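PDB 1B02: thymidylate synthase 1 from Bacillus subtilis, which catalyses the reductive methylation of dUMP to dTMP, with 5,10-methylenetetrahydrofolate as both methyl donor and reductant, supplying a precursor for DNA synthesis. Local coordinates for residues T36-L41 / H222-H227; R181-A186 / F216-C221. One frame throughout, in Å; residues are numbered along the deposited sequence.

Interaction 1. Residues T36-L41 / H222-H227; sequences TPAHTL and HVYTRH. With UFP (5-fluoro-2'-deoxyuridine-5'-monophosphate), chain B.
T40 lays its methyl over one face of the Y224 ring, CG2 sitting 3.5 Å from the ring centroid in a CH-pi contact. With chi1 71°, T40 turns OG1 into the slot between its own N and carbonyl carbon, which leaves CG2 for the ring. The backbones pair as antiparallel strands: L41 N donates to V223 O (3.1 Å) and V223 N returns to L41 O (3.0 Å), closing a hydrogen-bonded pair. Beyond the non-hydrogen-bonded pair T40–Y224, T225 N reaches H39 O at 3.1 Å, nearly straight at 166°. A water accepts from H39 N, donates to P37 O and bonds T225 OG1, bridging the two segments where direct pairing ends. H222 NE2 (2.6 Å) and Y224 OH (2.8 Å) both bond O3' of the bound nucleotide, an atom near the plane of each ring at its edge. A phenylalanine in place of Y224 would keep the ring under the T40 methyl but would probably cost O3' one of its two grips, leaving H222 to hold it. D220 holds H222 ND1, and R226 forms salt bridges with D34 and E276 and a cation-pi contact with W31. The contact joins the start of strand 40-50 to the end of strand 210-224; helix 3-18 packs on L41 and V223, helix 228-236 on V223, and strand 173-184 on H222 and Y224.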
loop_
_atom_site.group_PDB
_atom_site.type_symbol
_atom_site.label_atom_id
_atom_site.label_comp_id
_atom_site.label_asym_id
_atom_site.label_seq_id
_atom_site.Cartn_x
_atom_site.Cartn_y
_atom_site.Cartn_z
ATOM N N THR A 36 -12.970 11.896 19.756
ATOM C CA THR A 36 -11.946 12.668 20.449
ATOM C C THR A 36 -10.654 12.680 19.632
ATOM O O THR A 36 -10.429 11.808 18.791
ATOM C CB THR A 36 -11.642 12.079 21.845
ATOM O OG1 THR A 36 -11.268 10.702 21.717
ATOM C CG2 THR A 36 -12.859 12.187 22.743
ATOM N N PRO A 37 -9.789 13.677 19.862
ATOM C CA PRO A 37 -8.528 13.759 19.120
ATOM C C PRO A 37 -7.726 12.463 19.152
ATOM O O PRO A 37 -7.478 11.898 20.219
ATOM C CB PRO A 37 -7.787 14.909 19.798
ATOM C CG PRO A 37 -8.869 15.751 20.384
ATOM C CD PRO A 37 -9.938 14.791 20.815
ATOM N N ALA A 38 -7.332 11.996 17.972
ATOM C CA ALA A 38 -6.545 10.777 17.846
ATOM C C ALA A 38 -5.074 11.166 17.733
ATOM O O ALA A 38 -4.642 11.724 16.723
ATOM C CB ALA A 38 -6.984 9.995 16.615
ATOM N N HIS A 39 -4.312 10.878 18.780
ATOM C CA HIS A 39 -2.900 11.215 18.806
ATOM C C HIS A 39 -2.015 10.014 18.540
ATOM O O HIS A 39 -2.458 8.869 18.614
ATOM C CB HIS A 39 -2.540 11.855 20.148
ATOM C CG HIS A 39 -3.167 13.196 20.353
ATOM N ND1 HIS A 39 -2.682 14.341 19.759
ATOM C CD2 HIS A 39 -4.272 13.570 21.041
ATOM C CE1 HIS A 39 -3.462 15.362 20.073
ATOM N NE2 HIS A 39 -4.433 14.919 20.850
ATOM N N THR A 40 -0.751 10.289 18.242
ATOM C CA THR A 40 0.209 9.244 17.928
ATOM C C THR A 40 1.569 9.468 18.567
ATOM O O THR A 40 1.843 10.508 19.167
ATOM C CB THR A 40 0.468 9.180 16.415
ATOM O OG1 THR A 40 1.219 10.340 16.027
ATOM C CG2 THR A 40 -0.840 9.158 15.633
ATOM N N LEU A 41 2.412 8.458 18.418
ATOM C CA LEU A 41 3.788 8.486 18.879
ATOM C C LEU A 41 4.468 8.251 17.539
ATOM O O LEU A 41 4.056 7.358 16.800
ATOM C CB LEU A 41 4.072 7.323 19.824
ATOM C CG LEU A 41 3.748 7.517 21.308
ATOM C CD1 LEU A 41 4.489 6.466 22.113
ATOM C CD2 LEU A 41 4.140 8.914 21.764
ATOM N N HIS A 222 4.129 6.505 12.330
ATOM C CA HIS A 222 3.478 6.599 13.630
ATOM C C HIS A 222 2.639 5.405 14.077
ATOM O O HIS A 222 2.375 4.473 13.316
ATOM C CB HIS A 222 2.592 7.840 13.643
ATOM C CG HIS A 222 1.601 7.875 12.520
ATOM N ND1 HIS A 222 1.864 8.490 11.315
ATOM C CD2 HIS A 222 0.352 7.361 12.416
ATOM C CE1 HIS A 222 0.819 8.355 10.517
ATOM N NE2 HIS A 222 -0.111 7.673 11.161
ATOM N N VAL A 223 2.212 5.474 15.334
ATOM C CA VAL A 223 1.382 4.458 15.965
ATOM C C VAL A 223 0.409 5.182 16.895
ATOM O O VAL A 223 0.830 5.818 17.860
ATOM C CB VAL A 223 2.236 3.479 16.799
ATOM C CG1 VAL A 223 1.386 2.827 17.872
ATOM C CG2 VAL A 223 2.848 2.419 15.896
ATOM N N TYR A 224 -0.886 5.091 16.602
ATOM C CA TYR A 224 -1.903 5.746 17.426
ATOM C C TYR A 224 -1.931 5.183 18.850
ATOM O O TYR A 224 -1.813 3.974 19.054
ATOM C CB TYR A 224 -3.275 5.608 16.763
ATOM C CG TYR A 224 -3.424 6.461 15.519
ATOM C CD1 TYR A 224 -3.866 7.782 15.604
ATOM C CD2 TYR A 224 -3.114 5.951 14.255
ATOM C CE1 TYR A 224 -3.997 8.578 14.463
ATOM C CE2 TYR A 224 -3.241 6.738 13.108
ATOM C CZ TYR A 224 -3.684 8.049 13.221
ATOM O OH TYR A 224 -3.825 8.830 12.095
ATOM N N THR A 225 -2.092 6.072 19.828
ATOM C CA THR A 225 -2.103 5.704 21.246
ATOM C C THR A 225 -2.926 4.480 21.650
ATOM O O THR A 225 -2.463 3.651 22.434
ATOM C CB THR A 225 -2.566 6.889 22.125
ATOM O OG1 THR A 225 -3.796 7.418 21.613
ATOM C CG2 THR A 225 -1.510 7.983 22.140
ATOM N N ARG A 226 -4.141 4.364 21.126
ATOM C CA ARG A 226 -5.010 3.242 21.472
ATOM C C ARG A 226 -4.583 1.892 20.905
ATOM O O ARG A 226 -5.166 0.864 21.246
ATOM C CB ARG A 226 -6.442 3.545 21.033
ATOM C CG ARG A 226 -7.127 4.595 21.887
ATOM C CD ARG A 226 -8.511 4.915 21.358
ATOM N NE ARG A 226 -9.076 6.088 22.013
ATOM C CZ ARG A 226 -10.335 6.490 21.873
ATOM N NH1 ARG A 226 -11.168 5.808 21.096
ATOM N NH2 ARG A 226 -10.757 7.578 22.502
ATOM N N HIS A 227 -3.565 1.888 20.049
ATOM C CA HIS A 227 -3.094 0.649 19.439
ATOM C C HIS A 227 -1.918 0.019 20.178
ATOM O O HIS A 227 -1.643 -1.170 20.010
ATOM C CB HIS A 227 -2.674 0.897 17.985
ATOM C CG HIS A 227 -3.773 1.413 17.107
ATOM N ND1 HIS A 227 -3.545 1.875 15.828
ATOM C CD2 HIS A 227 -5.106 1.533 17.317
ATOM C CE1 HIS A 227 -4.688 2.258 15.287
ATOM N NE2 HIS A 227 -5.652 2.060 16.170
HETATM N N1 UFP B . -2.540 5.783 5.961
HETATM C C2 UFP B . -1.660 4.693 5.758
HETATM N N3 UFP B . -1.654 3.971 4.521
HETATM C C4 UFP B . -2.598 4.145 3.436
HETATM C C5 UFP B . -3.943 5.073 3.659
HETATM C C6 UFP B . -3.410 6.292 4.687
HETATM O O2 UFP B . -1.050 4.134 6.677
HETATM O O4 UFP B . -2.367 3.736 2.288
HETATM F F5 UFP B . -4.499 5.537 2.552
HETATM C "C1'" UFP B . -2.705 6.488 7.276
HETATM C "C2'" UFP B . -1.545 7.329 7.774
HETATM C "C3'" UFP B . -2.338 8.259 8.686
HETATM C "C4'" UFP B . -3.690 8.449 8.069
HETATM O "O3'" UFP B . -2.456 7.655 9.960
HETATM O "O4'" UFP B . -3.917 7.281 7.292
HETATM C "C5'" UFP B . -3.999 9.651 7.144
HETATM O "O5'" UFP B . -3.931 10.855 7.973
HETATM P P UFP B . -2.953 12.022 7.555
HETATM O O1P UFP B . -3.434 12.544 6.264
HETATM O O2P UFP B . -1.592 11.542 7.639
HETATM O O3P UFP B . -3.162 12.963 8.816
HETATM O O HOH W 1 -5.505 9.515 20.903
#

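Interaction 2. Residues R181-A186 / F216-C221; sequences RSNDMA and FNIGDC. With UFP (5-fluoro-2'-deoxyuridine-5'-monophosphate), chain B; C2F (5-methyl-5,6,7,8-tetrahydrofolic acid), chain C.
R181 and S182 run beside G219 and D220 as the backbones pair in parallel. D220 N donates to R181 O (2.8 Å, 172°), approaching from above the carbonyl plane, and N183 N donates to D220 O at 3.0 Å. A CA-H...O contact from S182 to D220 O adds to the pairing. The backbone turns a corner in both segments, at 181-182 and at 219-220.

Apolar contacts lie on the side of N183 and C221. The CB of N183 meets I218 CG2 at 3.4 Å, and M185, bent at its second and third torsions, brings SD to 3.6 Å from C221 SG. The amide oxygen of N183 comes to the edge of the F216 ring, near its plane, while N189 and N192 bond the amide's two ends and so fix its rotation.

Polar groups on segment 181-186 grip the ligands. R181 sends NH1 to O2P and NH2 to O1P of the nucleotide phosphate, two hydrogen bonds from one guanidinium, with O1P at its edge; T159 also takes NH2. S182 OG, swung away from its own N by chi1 -170°, gives O2P a second donor at 2.7 Å. The backbone N of D184 bonds the pyrimidine O2 (2.7 Å, 168°), and its carboxylate OD2 accepts a hydrogen bond from N3 of the folate at 2.8 Å. One short segment thus bonds phosphate, base and cofactor.

The pairing closes the beta-alpha-beta unit of strand 173-184, helix 188-207 and strand 210-224; helix 3-18 covers M185 and C221, and strand 40-50 flanks I218, D220 and C221.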
loop_
_atom_site.group_PDB
_atom_site.type_symbol
_atom_site.label_atom_id
_atom_site.label_comp_id
_atom_site.label_asym_id
_atom_site.label_seq_id
_atom_site.Cartn_x
_atom_site.Cartn_y
_atom_site.Cartn_z
ATOM N N ARG A 181 4.052 9.009 2.741
ATOM C CA ARG A 181 4.321 10.251 3.458
ATOM C C ARG A 181 3.870 10.107 4.907
ATOM O O ARG A 181 4.463 10.688 5.820
ATOM C CB ARG A 181 3.570 11.412 2.805
ATOM C CG ARG A 181 2.072 11.219 2.760
ATOM C CD ARG A 181 1.326 12.537 2.818
ATOM N NE ARG A 181 -0.117 12.322 2.750
ATOM C CZ ARG A 181 -0.902 12.168 3.812
ATOM N NH1 ARG A 181 -0.389 12.211 5.033
ATOM N NH2 ARG A 181 -2.202 11.965 3.653
ATOM N N SER A 182 2.815 9.319 5.098
ATOM C CA SER A 182 2.232 9.068 6.411
ATOM C C SER A 182 1.829 7.598 6.484
ATOM O O SER A 182 1.162 7.092 5.580
ATOM C CB SER A 182 0.996 9.954 6.601
ATOM O OG SER A 182 0.527 9.909 7.934
ATOM N N ASN A 183 2.223 6.911 7.551
ATOM C CA ASN A 183 1.885 5.497 7.686
ATOM C C ASN A 183 1.363 5.083 9.059
ATOM O O ASN A 183 2.058 5.227 10.066
ATOM C CB ASN A 183 3.101 4.631 7.341
ATOM C CG ASN A 183 2.775 3.532 6.336
ATOM O OD1 ASN A 183 3.464 2.518 6.268
ATOM N ND2 ASN A 183 1.726 3.736 5.551
ATOM N N ASP A 184 0.132 4.570 9.079
ATOM C CA ASP A 184 -0.515 4.076 10.296
ATOM C C ASP A 184 0.003 2.645 10.411
ATOM O O ASP A 184 -0.512 1.732 9.767
ATOM C CB ASP A 184 -2.040 4.096 10.114
ATOM C CG ASP A 184 -2.790 3.394 11.242
ATOM O OD1 ASP A 184 -2.162 2.709 12.082
ATOM O OD2 ASP A 184 -4.032 3.529 11.278
ATOM N N MET A 185 1.037 2.463 11.225
ATOM C CA MET A 185 1.679 1.166 11.397
ATOM C C MET A 185 0.783 -0.008 11.768
ATOM O O MET A 185 1.051 -1.142 11.370
ATOM C CB MET A 185 2.813 1.286 12.417
ATOM C CG MET A 185 4.004 2.096 11.914
ATOM S SD MET A 185 4.510 1.661 10.227
ATOM C CE MET A 185 5.492 0.201 10.559
ATOM N N ALA A 186 -0.277 0.250 12.524
ATOM C CA ALA A 186 -1.170 -0.827 12.935
ATOM C C ALA A 186 -2.129 -1.249 11.827
ATOM O O ALA A 186 -2.263 -2.434 11.537
ATOM C CB ALA A 186 -1.954 -0.411 14.175
ATOM N N PHE A 216 10.374 -0.130 0.648
ATOM C CA PHE A 216 9.248 0.634 1.170
ATOM C C PHE A 216 9.763 1.745 2.087
ATOM O O PHE A 216 10.372 1.475 3.123
ATOM C CB PHE A 216 8.297 -0.287 1.949
ATOM C CG PHE A 216 6.923 0.285 2.134
ATOM C CD1 PHE A 216 5.934 0.071 1.182
ATOM C CD2 PHE A 216 6.628 1.076 3.241
ATOM C CE1 PHE A 216 4.669 0.639 1.321
ATOM C CE2 PHE A 216 5.366 1.649 3.393
ATOM C CZ PHE A 216 4.386 1.432 2.430
ATOM N N ASN A 217 9.525 2.994 1.697
ATOM C CA ASN A 217 9.970 4.139 2.488
ATOM C C ASN A 217 8.801 4.817 3.177
ATOM O O ASN A 217 7.722 4.963 2.598
ATOM C CB ASN A 217 10.681 5.168 1.603
ATOM C CG ASN A 217 11.879 4.596 0.886
ATOM O OD1 ASN A 217 12.852 4.178 1.513
ATOM N ND2 ASN A 217 11.815 4.573 -0.441
ATOM N N ILE A 218 9.026 5.244 4.414
ATOM C CA ILE A 218 7.985 5.912 5.182
ATOM C C ILE A 218 8.465 7.256 5.714
ATOM O O ILE A 218 9.550 7.356 6.290
ATOM C CB ILE A 218 7.529 5.042 6.379
ATOM C CG1 ILE A 218 7.133 3.645 5.892
ATOM C CG2 ILE A 218 6.357 5.700 7.080
ATOM C CD1 ILE A 218 7.485 2.536 6.857
ATOM N N GLY A 219 7.655 8.288 5.503
ATOM C CA GLY A 219 7.991 9.613 5.992
ATOM C C GLY A 219 7.623 9.695 7.465
ATOM O O GLY A 219 8.471 9.486 8.334
ATOM N N ASP A 220 6.359 10.001 7.750
ATOM C CA ASP A 220 5.891 10.070 9.131
ATOM C C ASP A 220 5.422 8.674 9.553
ATOM O O ASP A 220 4.329 8.239 9.197
ATOM C CB ASP A 220 4.739 11.069 9.259
ATOM C CG ASP A 220 4.487 11.479 10.699
ATOM O OD1 ASP A 220 4.087 10.610 11.503
ATOM O OD2 ASP A 220 4.693 12.667 11.028
ATOM N N CYS A 221 6.272 7.979 10.304
ATOM C CA CYS A 221 5.999 6.625 10.777
ATOM C C CYS A 221 5.441 6.681 12.201
ATOM O O CYS A 221 6.187 6.855 13.166
ATOM C CB CYS A 221 7.299 5.819 10.741
ATOM S SG CYS A 221 7.114 4.046 10.927
HETATM N N1 UFP B . -2.540 5.783 5.961
HETATM C C2 UFP B . -1.660 4.693 5.758
HETATM N N3 UFP B . -1.654 3.971 4.521
HETATM C C4 UFP B . -2.598 4.145 3.436
HETATM C C5 UFP B . -3.943 5.073 3.659
HETATM C C6 UFP B . -3.410 6.292 4.687
HETATM O O2 UFP B . -1.050 4.134 6.677
HETATM O O4 UFP B . -2.367 3.736 2.288
HETATM F F5 UFP B . -4.499 5.537 2.552
HETATM C "C1'" UFP B . -2.705 6.488 7.276
HETATM C "C2'" UFP B . -1.545 7.329 7.774
HETATM C "C3'" UFP B . -2.338 8.259 8.686
HETATM C "C4'" UFP B . -3.690 8.449 8.069
HETATM O "O3'" UFP B . -2.456 7.655 9.960
HETATM O "O4'" UFP B . -3.917 7.281 7.292
HETATM C "C5'" UFP B . -3.999 9.651 7.144
HETATM O "O5'" UFP B . -3.931 10.855 7.973
HETATM P P UFP B . -2.953 12.022 7.555
HETATM O O1P UFP B . -3.434 12.544 6.264
HETATM O O2P UFP B . -1.592 11.542 7.639
HETATM O O3P UFP B . -3.162 12.963 8.816
HETATM N N1 C2F C . -6.939 6.217 8.315
HETATM C C2 C2F C . -6.198 5.539 9.325
HETATM N NA2 C2F C . -6.094 6.041 10.628
HETATM N N3 C2F C . -5.349 4.472 9.000
HETATM C C4 C2F C . -5.272 3.954 7.639
HETATM O O4 C2F C . -4.485 3.084 7.281
HETATM C C4A C2F C . -6.024 4.759 6.578
HETATM N N5 C2F C . -6.125 4.330 5.166
HETATM C C6 C2F C . -7.261 4.642 4.403
HETATM C C7 C2F C . -7.662 6.082 4.588
HETATM N N8 C2F C . -7.569 6.550 5.990
HETATM C C8A C2F C . -6.767 5.906 6.950
HETATM C C9 C2F C . -8.479 3.687 4.603
HETATM N N10 C2F C . -7.885 2.283 4.569
HETATM C C11 C2F C . -4.938 3.965 4.360
HETATM C C12 C2F C . -8.543 -0.626 7.714
HETATM C C13 C2F C . -9.106 0.689 7.806
HETATM C C14 C2F C . -8.866 1.667 6.830
HETATM C C15 C2F C . -7.949 1.398 5.737
HETATM C C16 C2F C . -7.268 0.120 5.723
HETATM C C17 C2F C . -7.588 -0.869 6.643
HETATM C C C2F C . -8.955 -1.768 8.657
HETATM O O C2F C . -9.910 -1.544 9.453
HETATM N N C2F C . -8.167 -2.954 8.605
HETATM C CA C2F C . -8.755 -4.076 9.369
HETATM C CB C2F C . -9.406 -5.019 8.325
HETATM C CG C2F C . -10.624 -5.973 8.392
HETATM C CD C2F C . -11.362 -5.961 6.998
HETATM O OE1 C2F C . -12.137 -4.968 6.821
HETATM O OE2 C2F C . -11.316 -7.019 6.339
HETATM C CT C2F C . -7.620 -4.684 10.177
HETATM O O1 C2F C . -6.581 -4.874 9.494
HETATM O O2 C2F C . -7.856 -4.945 11.368
#

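In the fold
Interactions 1 and 2 are both largely buried and share strand 210-224, which pairs antiparallel with strand 40-50 in interaction 1 and parallel with strand 173-184 in interaction 2, all within one mixed sheet. Interaction 2 lies nearer the chain's centre; both include partly exposed residues, but only interaction 1 has an exposed one touching, R226, with a water and salt bridges at its margin. Their centres are about 14 Å apart, and they meet where M185 N probably bonds H222 O. They bond different parts of the nucleotide: 222-227 supplies rings to the sugar hydroxyl, and 181-186 supplies charge and backbone N-H to phosphate and base, besides a carboxylate for the folate.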